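DNA mismatch repair protein PMS1 (Saccharomyces cerevisiae, PDB 3H4L) acts in DNA mismatch repair and binds ATP through an N-terminal GHKL-type ATPase region, probably with magnesium. Local coordinates at residues Lys215-Val220 with Gly224-Leu229; Gln179-Ile184 with Lys289-Tyr294. All blocks are in the same frame, centred on the assembly; numbering follows the deposited sequence.

Contact 1: residues Lys215-Val220 with Gly224-Leu229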
# COMPACT_ATOMS: atom_id res chain seq x y z
N LYS B 215 -6.12 9.22 -17.59
CA LYS B 215 -6.13 7.85 -17.12
C LYS B 215 -5.32 7.75 -15.83
O LYS B 215 -5.71 7.03 -14.90
CB LYS B 215 -5.57 6.90 -18.18
CG LYS B 215 -6.36 6.92 -19.49
CD LYS B 215 -5.90 5.86 -20.49
CE LYS B 215 -6.24 4.46 -20.01
NZ LYS B 215 -5.79 3.39 -20.95
N ASN B 216 -4.21 8.49 -15.76
CA ASN B 216 -3.37 8.46 -14.57
C ASN B 216 -3.96 9.19 -13.36
O ASN B 216 -3.75 8.77 -12.23
CB ASN B 216 -1.97 9.02 -14.87
CG ASN B 216 -1.13 8.08 -15.70
OD1 ASN B 216 -1.30 6.86 -15.63
ND2 ASN B 216 -0.22 8.62 -16.50
N ILE B 217 -4.69 10.27 -13.58
CA ILE B 217 -5.28 10.97 -12.45
C ILE B 217 -6.34 10.05 -11.87
O ILE B 217 -6.51 9.97 -10.66
CB ILE B 217 -5.95 12.31 -12.85
CG1 ILE B 217 -4.88 13.31 -13.31
CG2 ILE B 217 -6.75 12.88 -11.67
CD1 ILE B 217 -5.44 14.65 -13.73
N SER B 218 -7.04 9.35 -12.75
CA SER B 218 -8.09 8.44 -12.33
C SER B 218 -7.56 7.23 -11.56
O SER B 218 -8.25 6.69 -10.68
CB SER B 218 -8.92 7.97 -13.53
OG SER B 218 -9.89 8.95 -13.86
N SER B 219 -6.35 6.79 -11.90
CA SER B 219 -5.73 5.67 -11.22
C SER B 219 -5.20 6.14 -9.88
O SER B 219 -5.43 5.53 -8.84
CB SER B 219 -4.56 5.12 -12.05
OG SER B 219 -4.99 4.78 -13.35
N VAL B 220 -4.50 7.27 -9.92
CA VAL B 220 -3.88 7.84 -8.74
C VAL B 220 -4.83 8.49 -7.74
O VAL B 220 -4.49 8.64 -6.58
CB VAL B 220 -2.78 8.87 -9.19
CG1 VAL B 220 -2.36 9.77 -8.04
CG2 VAL B 220 -1.57 8.11 -9.73
N GLY B 224 -13.12 9.81 -7.92
CA GLY B 224 -13.37 11.16 -7.44
C GLY B 224 -12.31 12.09 -7.99
O GLY B 224 -12.48 13.31 -8.00
N GLY B 225 -11.21 11.51 -8.46
CA GLY B 225 -10.12 12.28 -9.01
C GLY B 225 -10.51 13.22 -10.14
O GLY B 225 -9.99 14.34 -10.23
N MET B 226 -11.42 12.77 -10.99
CA MET B 226 -11.89 13.55 -12.13
C MET B 226 -13.14 14.38 -11.82
O MET B 226 -13.42 15.36 -12.50
CB MET B 226 -12.18 12.64 -13.32
CG MET B 226 -10.96 12.13 -14.07
SD MET B 226 -10.11 13.44 -14.98
CE MET B 226 -8.44 12.87 -14.84
N ARG B 227 -13.89 13.97 -10.80
CA ARG B 227 -15.11 14.67 -10.42
C ARG B 227 -14.83 16.16 -10.22
O ARG B 227 -14.05 16.54 -9.34
CB ARG B 227 -15.70 14.07 -9.13
CG ARG B 227 -17.15 14.43 -8.88
CD ARG B 227 -17.71 13.70 -7.66
NE ARG B 227 -17.16 14.20 -6.40
CZ ARG B 227 -17.37 13.65 -5.21
NH1 ARG B 227 -18.13 12.56 -5.12
NH2 ARG B 227 -16.84 14.17 -4.11
N GLY B 228 -15.46 17.00 -11.05
CA GLY B 228 -15.26 18.43 -10.94
C GLY B 228 -14.14 18.96 -11.83
O GLY B 228 -13.91 20.16 -11.89
N LEU B 229 -13.45 18.05 -12.51
CA LEU B 229 -12.35 18.42 -13.40
C LEU B 229 -12.81 18.71 -14.82
O LEU B 229 -13.77 18.12 -15.31
CB LEU B 229 -11.28 17.33 -13.45
CG LEU B 229 -10.42 17.02 -12.24
CD1 LEU B 229 -9.36 16.02 -12.67
CD2 LEU B 229 -9.76 18.27 -11.68
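Ile217 receives the end of Met226 at a helix-turn-strand connection: helix 213-221 breaks off, the chain doubles back, and a type II beta turn from Met226 to Leu229 leads it into strand 229-237, an edge strand of the four-stranded sheet in the S5-like part of the fold.

The apolar contacts come first. Met226 CG lies beside the backbone N (chi1 -77°), and further bends at chi2 and chi3 swing the thioether back to the helix, although the side chain does not set out in that direction. The methyl CE ends up against both arms of Ile217, 3.6 Å from Ile217 CG2 and 3.7 Å from Ile217 CD1. Its 3.2 Å approach to Ile217 CB is tighter than carbons normally come, so the exact position of CE is doubtful. The two side chains cross at about a right angle. Ile217 CG2 also has Leu229 CD1 at 4.2 Å, so the isoleucine touches residues at both ends of the turn, while elsewhere it packs on Ile183 of helix 167-184.

Two oxygens meet carbon: Ser218 OG comes 3.4 Å from Met226 CG, nearer the root of that side chain, and Gly225 O lies by Ile217 CG2. Here the backbones draw together, with Ser218 CA and Gly225 CA 5.5 Å apart, at a residue that has no side chain to intervene.

Hydrogen bonds then fix each partner separately. The turn is closed by Leu229 N donating to Met226 O, with Gly228 at its third position at a positive phi of 92°. Within the helix, Lys215 O accepts from Ser219 N and, from the opposite face of the carbonyl plane, from Ser219 OG at 2.8 Å.

Contact 2: residues Gln179-Ile184 with Lys289-Tyr294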
# COMPACT_ATOMS: atom_id res chain seq x y z
N GLN B 179 2.98 10.72 -6.63
CA GLN B 179 1.79 10.94 -7.45
C GLN B 179 2.10 11.98 -8.52
O GLN B 179 1.67 11.84 -9.68
CB GLN B 179 0.62 11.40 -6.58
CG GLN B 179 0.17 10.36 -5.55
CD GLN B 179 -0.82 10.90 -4.54
OE1 GLN B 179 -0.61 11.96 -3.96
NE2 GLN B 179 -1.90 10.17 -4.31
N GLY B 180 2.87 13.00 -8.15
CA GLY B 180 3.24 14.03 -9.11
C GLY B 180 4.00 13.48 -10.32
O GLY B 180 3.69 13.79 -11.47
N TYR B 181 4.99 12.64 -10.06
CA TYR B 181 5.77 12.07 -11.14
C TYR B 181 4.91 11.15 -12.02
O TYR B 181 5.07 11.11 -13.24
CB TYR B 181 6.94 11.26 -10.57
CG TYR B 181 8.14 12.07 -10.13
CD1 TYR B 181 9.04 12.59 -11.06
CD2 TYR B 181 8.43 12.24 -8.76
CE1 TYR B 181 10.18 13.26 -10.66
CE2 TYR B 181 9.57 12.90 -8.35
CZ TYR B 181 10.45 13.41 -9.30
OH TYR B 181 11.60 14.05 -8.90
N ALA B 182 4.01 10.41 -11.39
CA ALA B 182 3.16 9.47 -12.10
C ALA B 182 2.08 10.10 -12.96
O ALA B 182 1.71 9.55 -14.00
CB ALA B 182 2.53 8.49 -11.12
N ILE B 183 1.55 11.24 -12.53
CA ILE B 183 0.51 11.86 -13.32
C ILE B 183 1.02 12.48 -14.62
O ILE B 183 0.34 12.43 -15.64
CB ILE B 183 -0.24 12.91 -12.50
CG1 ILE B 183 -0.95 12.22 -11.34
CG2 ILE B 183 -1.24 13.65 -13.38
CD1 ILE B 183 -1.67 13.17 -10.42
N ILE B 184 2.22 13.04 -14.60
CA ILE B 184 2.75 13.66 -15.80
C ILE B 184 3.51 12.71 -16.71
O ILE B 184 3.57 12.92 -17.92
CB ILE B 184 3.68 14.83 -15.45
CG1 ILE B 184 3.98 15.66 -16.71
CG2 ILE B 184 4.97 14.31 -14.86
CD1 ILE B 184 2.78 16.40 -17.28
N LYS B 289 7.10 18.47 -18.66
CA LYS B 289 6.94 17.19 -17.96
C LYS B 289 7.76 16.91 -16.71
O LYS B 289 8.04 15.75 -16.41
CB LYS B 289 7.13 16.05 -18.95
CG LYS B 289 6.32 16.20 -20.23
CD LYS B 289 4.83 16.28 -19.94
CE LYS B 289 4.01 16.28 -21.22
NZ LYS B 289 2.54 16.36 -20.96
N ARG B 290 8.12 17.94 -15.96
CA ARG B 290 8.90 17.72 -14.74
C ARG B 290 8.32 18.52 -13.59
O ARG B 290 8.10 19.73 -13.71
CB ARG B 290 10.35 18.12 -14.98
CG ARG B 290 10.97 17.42 -16.17
CD ARG B 290 12.37 17.91 -16.47
NE ARG B 290 12.95 17.21 -17.61
CZ ARG B 290 14.15 17.48 -18.12
NH1 ARG B 290 14.90 18.44 -17.58
NH2 ARG B 290 14.61 16.79 -19.15
N PRO B 291 8.06 17.86 -12.45
CA PRO B 291 7.51 18.58 -11.31
C PRO B 291 8.41 19.76 -11.02
O PRO B 291 9.62 19.61 -10.93
CB PRO B 291 7.54 17.55 -10.19
CG PRO B 291 7.25 16.30 -10.91
CD PRO B 291 8.14 16.42 -12.15
N VAL B 292 7.82 20.94 -10.90
CA VAL B 292 8.58 22.15 -10.62
C VAL B 292 7.87 22.92 -9.52
O VAL B 292 6.65 22.83 -9.38
CB VAL B 292 8.70 23.03 -11.88
CG1 VAL B 292 9.54 22.32 -12.94
CG2 VAL B 292 7.32 23.35 -12.42
N GLU B 293 8.63 23.66 -8.72
CA GLU B 293 8.08 24.45 -7.62
C GLU B 293 7.77 25.87 -8.10
O GLU B 293 8.56 26.79 -7.88
CB GLU B 293 9.08 24.52 -6.46
CG GLU B 293 9.58 23.16 -5.99
CD GLU B 293 8.66 22.50 -4.97
OE1 GLU B 293 8.86 22.74 -3.76
OE2 GLU B 293 7.75 21.75 -5.38
N TYR B 294 6.62 26.04 -8.74
CA TYR B 294 6.20 27.36 -9.25
C TYR B 294 5.32 28.06 -8.22
O TYR B 294 4.10 28.10 -8.39
CB TYR B 294 5.40 27.19 -10.54
CG TYR B 294 5.78 28.09 -11.67
CD1 TYR B 294 6.18 29.41 -11.45
CD2 TYR B 294 5.71 27.64 -12.99
CE1 TYR B 294 6.49 30.25 -12.51
CE2 TYR B 294 6.01 28.47 -14.05
CZ TYR B 294 6.40 29.77 -13.81
OH TYR B 294 6.69 30.59 -14.88
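Lys289 and Ile184 meet where the last turn of helix 167-184 packs on the loop that leaves strand 283-287 of the S5-like sheet, a join between segments more than 100 residues apart in sequence. Lys289 can be followed outward. Its CB is 3.9 Å from Ile184 CG1. The chain then bends at chi2 (-59°), which turns it along the isoleucine, and CD becomes the main point of touch, 3.4 Å from both Ile184 CG1 and Ile184 CD1. CE passes the same methyl more loosely, and NZ ends 3.7 Å from Ile184 CD1. The methylene chain thus covers a buried hydrocarbon branch, while the residue itself remains exposed. Ile184 CG1 stands anti to its own backbone N, which directs that arm at the lysine; the other branch, CG2, meets Lys289 O.

One helical turn earlier, Pro291 lies against Gly180 and Tyr181. Its CG sits 4.3 Å from the centroid of the Tyr181 ring and 16° off the ring normal, a CH-pi contact over the face, with the two side chains crossing at about a right angle. The tyrosine is tied at its far end by a hydrogen bond from OH to Asp35, on helix 26-39, the helix that also carries the nucleotide-pocket residues Glu32 and Asn36. The ring therefore bridges the ATP-binding region and the S5-like part, about 9 Å from the bound nucleotide analogue. The same Pro291 CG also approaches the helix backbone, 4.3 Å from Gly180 C.

Overall arrangement
Along the chain the order is 179-184, 215-220, 224-229, 289-294, so contact 1 is nested inside the loop that contact 2 closes. Their centres lie 15 Å apart, contact 2 near the middle of the chain and contact 1 about 20 Å from it. They are joined by helix 167-184 packing on helix 213-221, with Val220 CG1 3.6 Å from Gln179 CG. Contact 1 feeds strand 229-237 and contact 2 follows strand 283-287, the two outermost strands of one sheet, so both edges are tied to this helical pair. His78 of the second subunit reaches Val220 and Gln179, placing the helix pair next to that subunit of the assembly.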